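Local coordinates for cobalamin (Vitamin B12) biosynthesis CbiX protein (Marinobacter aquaeolei, PDB 3LYH), which probably acts as a metal-binding lyase of the CbiX chelatase family, linked to cobalamin (vitamin B12) biosynthesis, at residues 49-54 with 86-91. Residues are numbered along the deposited sequence; the frame is centred on the assembly and turned at random.
Sequences SLDTIV and IERLEA
Leu89 reaches from helix 78-93 between Leu50 and Asp51 at the start of helix 50-59, setting one methyl against each. These are neighbouring crossover helices of an alpha/beta fold, side by side on one face of its parallel sheet, their short axes 10.8 Å apart and inclined by 34°. Leucine suits the place because its fork serves two adjacent residues. Its CG stands anti to the carbonyl carbon (chi1 -66°), directed at helix 50-59; from there CD1 meets Leu50 and CD2 lies 3.7 Å from Asp51 CA. Leu89 also rests on Ile97 of strand 96-99. Leu50, crossing Leu89 at about a right angle, packs inward on Ile9 and Leu11 of strand 6-12; its CB lies 4.0 Å from Leu89 CD1, while the still closer approach of its CD2 is doubtful. An alanine in place of Leu89 would probably open a gap beside Leu50 and Asp51, both methyls being lost. The solvent side is looser and polar. There the long chain of Arg88, bent at chi3 (77°), brings NH2 to 2.7 Å from Asp51 OD2, a salt bridge at the guanidinium edge. His93 hydrogen-bonds to the same oxygen; both bonds belong to the Asp51 conformer modelled here, one of two. At the helix start, Ser49 OG caps Thr52 N (3.1 Å). Inside, the leucine contact is purely apolar; outside, Arg88 also pairs with Glu92, and its positive charge probably offsets the closeness of the two acids.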
ATOM      1  N   SER B  49     -16.480   0.688 -11.226  1.00 19.31           N
ATOM      2  CA  SER B  49     -15.501   1.427 -11.982  1.00 20.21           C
ATOM      3  C   SER B  49     -15.579   2.888 -11.563  1.00 17.11           C
ATOM      4  O   SER B  49     -16.529   3.305 -10.878  1.00 14.99           O
ATOM      5  CB  SER B  49     -15.811   1.353 -13.486  1.00 19.63           C
ATOM      6  OG  SER B  49     -17.067   1.958 -13.756  1.00 19.32           O
ATOM      7  N   LEU B  50     -14.598   3.660 -12.000  1.00 16.65           N
ATOM      8  CA  LEU B  50     -14.625   5.131 -11.809  1.00 18.87           C
ATOM      9  C   LEU B  50     -15.842   5.789 -12.486  1.00 18.00           C
ATOM     10  O   LEU B  50     -16.464   6.700 -11.932  1.00 20.77           O
ATOM     11  CB  LEU B  50     -13.304   5.732 -12.294  1.00 19.20           C
ATOM     12  CG  LEU B  50     -12.763   7.058 -11.798  1.00 28.20           C
ATOM     13  CD1 LEU B  50     -12.525   7.017 -10.310  1.00 25.49           C
ATOM     14  CD2 LEU B  50     -11.448   7.318 -12.504  1.00 36.91           C
ATOM     15  N   ASP B  51     -16.189   5.316 -13.691  1.00 19.41           N
ATOM     16  CA  ASP B  51     -17.346   5.852 -14.365  0.50 19.62           C
ATOM     17  C   ASP B  51     -18.612   5.620 -13.546  1.00 18.00           C
ATOM     18  O   ASP B  51     -19.423   6.528 -13.441  1.00 21.40           O
ATOM     19  CB  ASP B  51     -17.512   5.289 -15.787  0.50 20.09           C
ATOM     20  CG  ASP B  51     -18.207   6.268 -16.699  0.50 20.03           C
ATOM     21  OD1 ASP B  51     -19.444   6.217 -16.804  0.50 30.35           O
ATOM     22  OD2 ASP B  51     -17.507   7.108 -17.288  0.50 28.01           O
ATOM     23  N   THR B  52     -18.757   4.422 -12.947  1.00 18.93           N
ATOM     24  CA  THR B  52     -19.936   4.090 -12.154  1.00 19.28           C
ATOM     25  C   THR B  52     -20.074   4.953 -10.924  1.00 19.18           C
ATOM     26  O   THR B  52     -21.165   5.413 -10.618  1.00 18.72           O
ATOM     27  CB  THR B  52     -19.948   2.589 -11.761  1.00 19.70           C
ATOM     28  OG1 THR B  52     -20.157   1.815 -12.937  1.00 25.41           O
ATOM     29  CG2 THR B  52     -21.044   2.291 -10.745  1.00 22.37           C
ATOM     30  N   ILE B  53     -18.964   5.197 -10.233  1.00 17.22           N
ATOM     31  CA  ILE B  53     -18.995   6.074  -9.074  1.00 15.81           C
ATOM     32  C   ILE B  53     -19.288   7.526  -9.473  1.00 15.99           C
ATOM     33  O   ILE B  53     -20.052   8.241  -8.794  1.00 16.41           O
ATOM     34  CB  ILE B  53     -17.698   5.953  -8.249  1.00 13.61           C
ATOM     35  CG1 ILE B  53     -17.523   4.536  -7.705  1.00 16.96           C
ATOM     36  CG2 ILE B  53     -17.684   6.977  -7.071  1.00 15.93           C
ATOM     37  CD1 ILE B  53     -18.686   4.019  -6.840  1.00 18.68           C
ATOM     38  N   VAL B  54     -18.669   7.985 -10.556  1.00 17.94           N
ATOM     39  CA  VAL B  54     -18.897   9.369 -10.985  1.00 18.54           C
ATOM     40  C   VAL B  54     -20.340   9.529 -11.445  1.00 18.79           C
ATOM     41  O   VAL B  54     -21.011  10.470 -11.045  1.00 19.10           O
ATOM     42  CB  VAL B  54     -17.884   9.837 -12.065  1.00 19.68           C
ATOM     43  CG1 VAL B  54     -18.335  11.163 -12.639  1.00 18.80           C
ATOM     44  CG2 VAL B  54     -16.459   9.920 -11.487  1.00 22.70           C
ATOM     45  N   ILE B  86      -9.409  10.502 -16.073  1.00 18.13           N
ATOM     46  CA  ILE B  86      -9.989  11.699 -15.453  1.00 17.51           C
ATOM     47  C   ILE B  86     -10.424  12.741 -16.494  1.00 20.79           C
ATOM     48  O   ILE B  86     -11.568  13.218 -16.444  1.00 19.72           O
ATOM     49  CB  ILE B  86      -9.029  12.278 -14.378  1.00 18.08           C
ATOM     50  CG1 ILE B  86      -8.979  11.340 -13.181  1.00 24.33           C
ATOM     51  CG2 ILE B  86      -9.462  13.677 -13.962  1.00 19.01           C
ATOM     52  CD1 ILE B  86      -7.992  11.773 -12.073  1.00 20.22           C
ATOM     53  N   GLU B  87      -9.592  13.021 -17.498  1.00 16.65           N
ATOM     54  CA  GLU B  87      -9.986  13.934 -18.559  1.00 19.18           C
ATOM     55  C   GLU B  87     -11.232  13.438 -19.289  1.00 18.54           C
ATOM     56  O   GLU B  87     -12.126  14.216 -19.552  1.00 19.37           O
ATOM     57  CB  GLU B  87      -8.834  14.201 -19.538  1.00 21.51           C
ATOM     58  CG  GLU B  87      -9.151  15.157 -20.712  1.00 22.26           C
ATOM     59  CD  GLU B  87      -9.434  16.640 -20.269  1.00 26.36           C
ATOM     60  OE1 GLU B  87      -8.723  17.218 -19.372  1.00 18.79           O
ATOM     61  OE2 GLU B  87     -10.383  17.218 -20.860  1.00 22.70           O
ATOM     62  N   ARG B  88     -11.303  12.141 -19.576  1.00 20.16           N
ATOM     63  CA  ARG B  88     -12.449  11.560 -20.288  1.00 24.23           C
ATOM     64  C   ARG B  88     -13.720  11.642 -19.434  1.00 22.64           C
ATOM     65  O   ARG B  88     -14.796  11.977 -19.936  1.00 24.61           O
ATOM     66  CB  ARG B  88     -12.171  10.099 -20.649  1.00 25.48           C
ATOM     67  CG  ARG B  88     -12.958   9.598 -21.844  1.00 38.71           C
ATOM     68  CD  ARG B  88     -13.219   8.100 -21.770  1.00 48.30           C
ATOM     69  NE  ARG B  88     -14.300   7.841 -20.819  1.00 57.36           N
ATOM     70  CZ  ARG B  88     -14.190   7.260 -19.619  1.00 58.05           C
ATOM     71  NH1 ARG B  88     -13.028   6.793 -19.141  1.00 58.76           N
ATOM     72  NH2 ARG B  88     -15.286   7.137 -18.879  1.00 60.53           N
ATOM     73  N   LEU B  89     -13.588  11.328 -18.147  1.00 21.96           N
ATOM     74  CA  LEU B  89     -14.759  11.341 -17.242  1.00 22.18           C
ATOM     75  C   LEU B  89     -15.301  12.744 -17.048  1.00 20.20           C
ATOM     76  O   LEU B  89     -16.527  12.939 -16.964  1.00 21.40           O
ATOM     77  CB  LEU B  89     -14.399  10.774 -15.876  1.00 22.18           C
ATOM     78  CG  LEU B  89     -14.018   9.297 -15.800  1.00 29.85           C
ATOM     79  CD1 LEU B  89     -13.211   9.012 -14.563  1.00 33.99           C
ATOM     80  CD2 LEU B  89     -15.286   8.486 -15.831  1.00 31.44           C
ATOM     81  N   GLU B  90     -14.394  13.701 -16.908  1.00 21.57           N
ATOM     82  CA  GLU B  90     -14.744  15.105 -16.786  1.00 22.02           C
ATOM     83  C   GLU B  90     -15.519  15.591 -17.992  1.00 24.99           C
ATOM     84  O   GLU B  90     -16.472  16.326 -17.837  1.00 26.91           O
ATOM     85  CB  GLU B  90     -13.511  15.988 -16.604  1.00 23.05           C
ATOM     86  CG  GLU B  90     -12.796  15.842 -15.251  1.00 21.32           C
ATOM     87  CD  GLU B  90     -11.640  16.790 -15.109  1.00 23.95           C
ATOM     88  OE1 GLU B  90     -10.831  16.896 -16.056  1.00 37.58           O
ATOM     89  OE2 GLU B  90     -11.522  17.444 -14.064  1.00 20.83           O
ATOM     90  N   ALA B  91     -15.103  15.199 -19.192  1.00 23.66           N
ATOM     91  CA  ALA B  91     -15.831  15.596 -20.425  1.00 26.70           C
ATOM     92  C   ALA B  91     -17.152  14.852 -20.598  1.00 26.76           C
ATOM     93  O   ALA B  91     -18.171  15.447 -20.901  1.00 28.22           O
ATOM     94  CB  ALA B  91     -14.940  15.392 -21.637  1.00 28.18           C
TER